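Local coordinates for type 3 secretion system regulator YopR (PDB 1Z21), which may regulate assembly of the Yersinia type III secretion injectisome, possibly by controlling secretion or polymerisation of the needle subunit YscF, at residues S61-F66 with K71-I76. Residues are numbered along the deposited sequence; the frame is centred on the assembly and turned at random.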
loop_
_atom_site.group_PDB
_atom_site.type_symbol
_atom_site.label_atom_id
_atom_site.label_comp_id
_atom_site.label_asym_id
_atom_site.label_seq_id
_atom_site.Cartn_x
_atom_site.Cartn_y
_atom_site.Cartn_z
ATOM N N SER A 61 -5.647 -5.571 -6.360
ATOM C CA SER A 61 -7.075 -5.314 -6.198
ATOM C C SER A 61 -7.359 -4.467 -4.959
ATOM O O SER A 61 -8.172 -3.537 -5.006
ATOM C CB SER A 61 -7.848 -6.627 -6.112
ATOM O OG SER A 61 -9.202 -6.342 -5.904
ATOM N N VAL A 62 -6.672 -4.787 -3.864
ATOM C CA VAL A 62 -6.735 -3.989 -2.643
ATOM C C VAL A 62 -6.206 -2.565 -2.883
ATOM O O VAL A 62 -6.850 -1.591 -2.510
ATOM C CB VAL A 62 -5.973 -4.649 -1.468
ATOM C CG1 VAL A 62 -6.018 -3.746 -0.234
ATOM C CG2 VAL A 62 -6.563 -6.024 -1.134
ATOM N N LEU A 63 -5.046 -2.431 -3.515
ATOM C CA LEU A 63 -4.496 -1.103 -3.774
ATOM C C LEU A 63 -5.483 -0.250 -4.570
ATOM O O LEU A 63 -5.673 0.931 -4.257
ATOM C CB LEU A 63 -3.156 -1.193 -4.516
ATOM C CG LEU A 63 -1.983 -1.841 -3.767
ATOM C CD1 LEU A 63 -0.752 -1.866 -4.649
ATOM C CD2 LEU A 63 -1.670 -1.141 -2.447
ATOM N N GLN A 64 -6.121 -0.863 -5.574
ATOM C CA GLN A 64 -7.079 -0.182 -6.455
ATOM C C GLN A 64 -8.326 0.310 -5.726
ATOM O O GLN A 64 -8.976 1.244 -6.190
ATOM C CB GLN A 64 -7.505 -1.113 -7.603
ATOM C CG GLN A 64 -8.407 -0.457 -8.673
ATOM C CD GLN A 64 -7.777 0.776 -9.307
ATOM O OE1 GLN A 64 -8.383 1.860 -9.345
ATOM N NE2 GLN A 64 -6.558 0.622 -9.795
ATOM N N GLN A 65 -8.671 -0.320 -4.606
ATOM C CA GLN A 65 -9.799 0.126 -3.787
ATOM C C GLN A 65 -9.609 1.555 -3.283
ATOM O O GLN A 65 -10.589 2.266 -3.019
ATOM C CB GLN A 65 -10.008 -0.790 -2.570
ATOM C CG GLN A 65 -10.644 -2.165 -2.852
ATOM C CD GLN A 65 -10.561 -3.114 -1.644
ATOM O OE1 GLN A 65 -10.503 -2.668 -0.497
ATOM N NE2 GLN A 65 -10.539 -4.417 -1.907
ATOM N N PHE A 66 -8.351 1.956 -3.136
ATOM C CA PHE A 66 -7.983 3.225 -2.500
ATOM C C PHE A 66 -7.412 4.257 -3.465
ATOM O O PHE A 66 -7.731 5.439 -3.362
ATOM C CB PHE A 66 -6.980 2.958 -1.381
ATOM C CG PHE A 66 -7.557 2.172 -0.250
ATOM C CD1 PHE A 66 -8.324 2.807 0.719
ATOM C CD2 PHE A 66 -7.379 0.802 -0.173
ATOM C CE1 PHE A 66 -8.888 2.096 1.754
ATOM C CE2 PHE A 66 -7.945 0.079 0.876
ATOM C CZ PHE A 66 -8.700 0.731 1.836
ATOM N N LYS A 71 2.365 6.068 -9.289
ATOM C CA LYS A 71 3.352 6.308 -8.245
ATOM C C LYS A 71 2.749 6.306 -6.835
ATOM O O LYS A 71 3.478 6.144 -5.868
ATOM C CB LYS A 71 4.095 7.630 -8.500
ATOM C CG LYS A 71 3.204 8.869 -8.450
ATOM C CD LYS A 71 3.961 10.171 -8.768
ATOM C CE LYS A 71 2.994 11.303 -9.101
ATOM N NZ LYS A 71 3.458 12.614 -8.548
ATOM N N ARG A 72 1.436 6.496 -6.715
ATOM C CA ARG A 72 0.773 6.383 -5.399
ATOM C C ARG A 72 0.899 4.985 -4.817
ATOM O O ARG A 72 1.087 4.816 -3.608
ATOM C CB ARG A 72 -0.703 6.785 -5.476
ATOM C CG ARG A 72 -0.870 8.265 -5.654
ATOM C CD ARG A 72 -2.283 8.741 -5.836
ATOM N NE ARG A 72 -2.252 10.149 -6.204
ATOM C CZ ARG A 72 -3.287 10.955 -6.188
ATOM N NH1 ARG A 72 -4.473 10.519 -5.829
ATOM N NH2 ARG A 72 -3.129 12.220 -6.537
ATOM N N TRP A 73 0.792 3.975 -5.681
ATOM C CA TRP A 73 0.953 2.591 -5.235
ATOM C C TRP A 73 2.325 2.353 -4.595
ATOM O O TRP A 73 2.421 1.695 -3.573
ATOM C CB TRP A 73 0.746 1.621 -6.401
ATOM C CG TRP A 73 -0.689 1.398 -6.787
ATOM C CD1 TRP A 73 -1.762 2.161 -6.454
ATOM C CD2 TRP A 73 -1.194 0.336 -7.601
ATOM N NE1 TRP A 73 -2.910 1.641 -6.998
ATOM C CE2 TRP A 73 -2.590 0.508 -7.698
ATOM C CE3 TRP A 73 -0.612 -0.767 -8.230
ATOM C CZ2 TRP A 73 -3.406 -0.365 -8.423
ATOM C CZ3 TRP A 73 -1.427 -1.627 -8.952
ATOM C CH2 TRP A 73 -2.798 -1.426 -9.037
ATOM N N GLU A 74 3.377 2.900 -5.202
ATOM C CA GLU A 74 4.741 2.718 -4.717
ATOM C C GLU A 74 4.920 3.336 -3.336
ATOM O O GLU A 74 5.453 2.706 -2.449
ATOM C CB GLU A 74 5.738 3.328 -5.697
ATOM C CG GLU A 74 5.840 2.552 -7.003
ATOM C CD GLU A 74 6.543 3.321 -8.104
ATOM O OE1 GLU A 74 6.821 4.526 -7.931
ATOM O OE2 GLU A 74 6.807 2.707 -9.152
ATOM N N ALA A 75 4.424 4.556 -3.155
ATOM C CA ALA A 75 4.501 5.221 -1.851
ATOM C C ALA A 75 3.710 4.486 -0.787
ATOM O O ALA A 75 4.186 4.294 0.329
ATOM C CB ALA A 75 4.006 6.654 -1.972
ATOM N N ILE A 76 2.486 4.094 -1.125
ATOM C CA ILE A 76 1.640 3.350 -0.212
ATOM C C ILE A 76 2.298 2.034 0.202
ATOM O O ILE A 76 2.367 1.731 1.377
ATOM C CB ILE A 76 0.232 3.124 -0.814
ATOM C CG1 ILE A 76 -0.540 4.459 -0.893
ATOM C CG2 ILE A 76 -0.547 2.066 -0.025
ATOM C CD1 ILE A 76 -1.014 5.028 0.441
#
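The indole nitrogen NE1 of Trp73, 3.8 Å from Leu63 CB, gives its hydrogen bond to the carbonyl O of Asp67, in the short link that joins helix 52-66 to helix 71-82. That bond helps to hold the rotation of the indole, and Leu63 lies across the face so presented. Leu63 CB stands 15° off the normal of the five-membered ring, 3.8 Å from the ring centroid, a CH-pi contact. With CG anti to the carbonyl carbon, the leucine chain runs on over the ring fusion and brings CD1 to 3.7 Å from Trp73 CD2. The other methyl, CD2, turns away from the indole to meet Ile76 CG2, 4.2 Å away; Ile76 packs as well on Trp14 of helix 6-19 and Val35 of helix 25-43. Gln64 comes to the ring's edge instead: its chain bends at chi2 and leaves NE2 3.6 Å from Trp73 CZ2, the amide turned 58° from the indole plane. The axes of segments 61-66 and 71-76 approach to 10.6 Å, their directions 110° apart, and are bridged by this indole, which also packs on Leu107 of helix 94-107. One aromatic side chain thus joins three of the core domain's five helices, with CH-pi contact to Leu63 over its face while its single N-H is spent on the connecting link.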